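Local coordinates for fibrillarin-like rRNA/tRNA 2'-O-methyltransferase (Methanocaldococcus jannaschii, PDB 1FBN), which probably transfers methyl groups from S-adenosyl-L-methionine to ribose 2'-hydroxyls of rRNA and tRNA, at sites chosen by a base-pairing guide RNA, at residues A[145-150]-A[166-171]. Residues are numbered along the deposited sequence; the frame is centred on the assembly and turned at random.
Sequences DVIYED and WFLKKG
K169 and D145 form a salt bridge, with K169 NZ 3.1 Å from D145 OD1. The ammonium nitrogen lies 35° out of the carboxylate plane, so the bond comes in from above that plane. K169 reaches this position with its chain extended beyond CG; its side chain runs alongside that of D145, and its methylene CD also lies 3.5 Å from D145 OD1. The two carboxylate oxygens divide their work: OD1 takes the lysine, while OD2 accepts a hydrogen bond from the backbone N of K77, at the start of the neighbouring strand 77-81. D145 CB starts out away from 166-171, and placing CG anti to the carbonyl carbon, beside N (chi1 -58°), brings the carboxylate back to K169. With the carboxylate gone, as in an alanine here, the K169 ammonium would probably lose this counter-charge and the K77 amide its side-chain acceptor.

Beyond the ion pair the contact is apolar. L168 CD1 rests 3.4 Å from the carbonyl oxygen of D145 and 3.9 Å from V146 N, a van der Waals contact with the peptide. L168 CB meets the terminal methyl of I147, CD1, at 4.0 Å. The I147 side chain also touches L160 and N163 of helix 156-167. Backbone hydrogen bonds between D145 and I147 and Y173, and between V146 and L79, place 145-150 between parallel strands 172-179 and 77-81.

This is part of a right-handed beta-alpha-beta crossover in the Rossmann-like methyltransferase fold: strand 144-149 leads through helix 156-167 into strand 172-179. D150, a predicted S-adenosyl-L-methionine-binding residue, lies at the far end of 145-150. Whereas I147 and L168 are buried, K169 is exposed and D145 partly so; a different donor on each oxygen probably limits rotation of the carboxylate and favours its charged form, tying the strand's start to strand 77-81 and to the helix exit.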
loop_
_atom_site.group_PDB
_atom_site.type_symbol
_atom_site.label_atom_id
_atom_site.label_comp_id
_atom_site.label_asym_id
_atom_site.label_seq_id
_atom_site.Cartn_x
_atom_site.Cartn_y
_atom_site.Cartn_z
ATOM N N ASP A 145 6.893 -2.930 10.568
ATOM C CA ASP A 145 5.672 -2.531 11.267
ATOM C C ASP A 145 4.446 -2.844 10.420
ATOM O O ASP A 145 3.378 -3.154 10.939
ATOM C CB ASP A 145 5.699 -1.030 11.547
ATOM C CG ASP A 145 6.900 -0.613 12.358
ATOM O OD1 ASP A 145 6.907 -0.886 13.574
ATOM O OD2 ASP A 145 7.840 -0.029 11.781
ATOM N N VAL A 146 4.612 -2.750 9.105
ATOM C CA VAL A 146 3.516 -2.992 8.182
ATOM C C VAL A 146 3.967 -3.726 6.924
ATOM O O VAL A 146 5.086 -3.545 6.446
ATOM C CB VAL A 146 2.875 -1.638 7.722
ATOM C CG1 VAL A 146 1.708 -1.886 6.765
ATOM C CG2 VAL A 146 2.408 -0.822 8.920
ATOM N N ILE A 147 3.105 -4.604 6.431
ATOM C CA ILE A 147 3.366 -5.299 5.180
ATOM C C ILE A 147 2.203 -4.894 4.284
ATOM O O ILE A 147 1.040 -4.964 4.697
ATOM C CB ILE A 147 3.365 -6.841 5.317
ATOM C CG1 ILE A 147 4.576 -7.312 6.125
ATOM C CG2 ILE A 147 3.409 -7.481 3.932
ATOM C CD1 ILE A 147 4.644 -8.821 6.301
ATOM N N TYR A 148 2.524 -4.368 3.107
ATOM C CA TYR A 148 1.509 -3.977 2.138
ATOM C C TYR A 148 1.670 -4.935 0.969
ATOM O O TYR A 148 2.750 -5.022 0.384
ATOM C CB TYR A 148 1.715 -2.534 1.657
ATOM C CG TYR A 148 0.698 -2.098 0.621
ATOM C CD1 TYR A 148 -0.516 -1.522 1.005
ATOM C CD2 TYR A 148 0.934 -2.293 -0.745
ATOM C CE1 TYR A 148 -1.473 -1.152 0.057
ATOM C CE2 TYR A 148 -0.016 -1.926 -1.702
ATOM C CZ TYR A 148 -1.216 -1.357 -1.292
ATOM O OH TYR A 148 -2.157 -0.989 -2.224
ATOM N N GLU A 149 0.597 -5.640 0.626
ATOM C CA GLU A 149 0.643 -6.598 -0.467
ATOM C C GLU A 149 -0.383 -6.350 -1.570
ATOM O O GLU A 149 -1.567 -6.142 -1.307
ATOM C CB GLU A 149 0.489 -8.015 0.077
ATOM C CG GLU A 149 0.559 -9.083 -0.997
ATOM C CD GLU A 149 0.503 -10.485 -0.442
ATOM O OE1 GLU A 149 0.893 -10.683 0.726
ATOM O OE2 GLU A 149 0.083 -11.395 -1.182
ATOM N N ASP A 150 0.092 -6.416 -2.810
ATOM C CA ASP A 150 -0.729 -6.219 -4.000
ATOM C C ASP A 150 -0.249 -7.201 -5.080
ATOM O O ASP A 150 0.414 -6.815 -6.046
ATOM C CB ASP A 150 -0.612 -4.765 -4.493
ATOM C CG ASP A 150 -1.479 -4.470 -5.721
ATOM O OD1 ASP A 150 -2.419 -5.231 -6.022
ATOM O OD2 ASP A 150 -1.224 -3.446 -6.392
ATOM N N TRP A 166 7.976 -14.235 9.066
ATOM C CA TRP A 166 9.364 -13.830 8.943
ATOM C C TRP A 166 9.691 -12.406 9.374
ATOM O O TRP A 166 10.623 -12.200 10.150
ATOM C CB TRP A 166 9.843 -14.021 7.500
ATOM C CG TRP A 166 10.245 -15.419 7.184
ATOM C CD1 TRP A 166 9.452 -16.406 6.677
ATOM C CD2 TRP A 166 11.543 -16.004 7.380
ATOM N NE1 TRP A 166 10.172 -17.571 6.546
ATOM C CE2 TRP A 166 11.456 -17.355 6.972
ATOM C CE3 TRP A 166 12.768 -15.520 7.864
ATOM C CZ2 TRP A 166 12.549 -18.231 7.033
ATOM C CZ3 TRP A 166 13.856 -16.390 7.924
ATOM C CH2 TRP A 166 13.736 -17.730 7.510
ATOM N N PHE A 167 8.892 -11.441 8.919
ATOM C CA PHE A 167 9.171 -10.030 9.179
ATOM C C PHE A 167 8.226 -9.158 10.006
ATOM O O PHE A 167 8.656 -8.132 10.533
ATOM C CB PHE A 167 9.400 -9.326 7.838
ATOM C CG PHE A 167 10.312 -10.073 6.916
ATOM C CD1 PHE A 167 11.661 -10.208 7.213
ATOM C CD2 PHE A 167 9.818 -10.671 5.767
ATOM C CE1 PHE A 167 12.506 -10.934 6.376
ATOM C CE2 PHE A 167 10.653 -11.398 4.925
ATOM C CZ PHE A 167 12.000 -11.531 5.230
ATOM N N LEU A 168 6.960 -9.537 10.129
ATOM C CA LEU A 168 6.021 -8.692 10.856
ATOM C C LEU A 168 6.061 -8.760 12.381
ATOM O O LEU A 168 5.917 -9.828 12.979
ATOM C CB LEU A 168 4.601 -8.917 10.334
ATOM C CG LEU A 168 3.559 -7.847 10.660
ATOM C CD1 LEU A 168 4.071 -6.463 10.274
ATOM C CD2 LEU A 168 2.279 -8.169 9.919
ATOM N N LYS A 169 6.258 -7.597 13.000
ATOM C CA LYS A 169 6.300 -7.471 14.454
ATOM C C LYS A 169 4.943 -7.865 15.006
ATOM O O LYS A 169 3.932 -7.707 14.324
ATOM C CB LYS A 169 6.555 -6.014 14.857
ATOM C CG LYS A 169 7.890 -5.440 14.433
ATOM C CD LYS A 169 8.001 -3.996 14.873
ATOM C CE LYS A 169 9.358 -3.420 14.541
ATOM N NZ LYS A 169 9.420 -1.985 14.922
ATOM N N LYS A 170 4.916 -8.380 16.234
ATOM C CA LYS A 170 3.649 -8.751 16.868
ATOM C C LYS A 170 2.943 -7.426 17.154
ATOM O O LYS A 170 3.539 -6.509 17.717
ATOM C CB LYS A 170 3.888 -9.523 18.171
ATOM C CG LYS A 170 2.629 -10.172 18.736
ATOM C CD LYS A 170 2.285 -9.674 20.139
ATOM C CE LYS A 170 3.305 -10.132 21.175
ATOM N NZ LYS A 170 2.915 -9.732 22.559
ATOM N N GLY A 171 1.685 -7.316 16.745
ATOM C CA GLY A 171 0.962 -6.072 16.936
ATOM C C GLY A 171 1.054 -5.228 15.671
ATOM O O GLY A 171 0.365 -4.221 15.536
#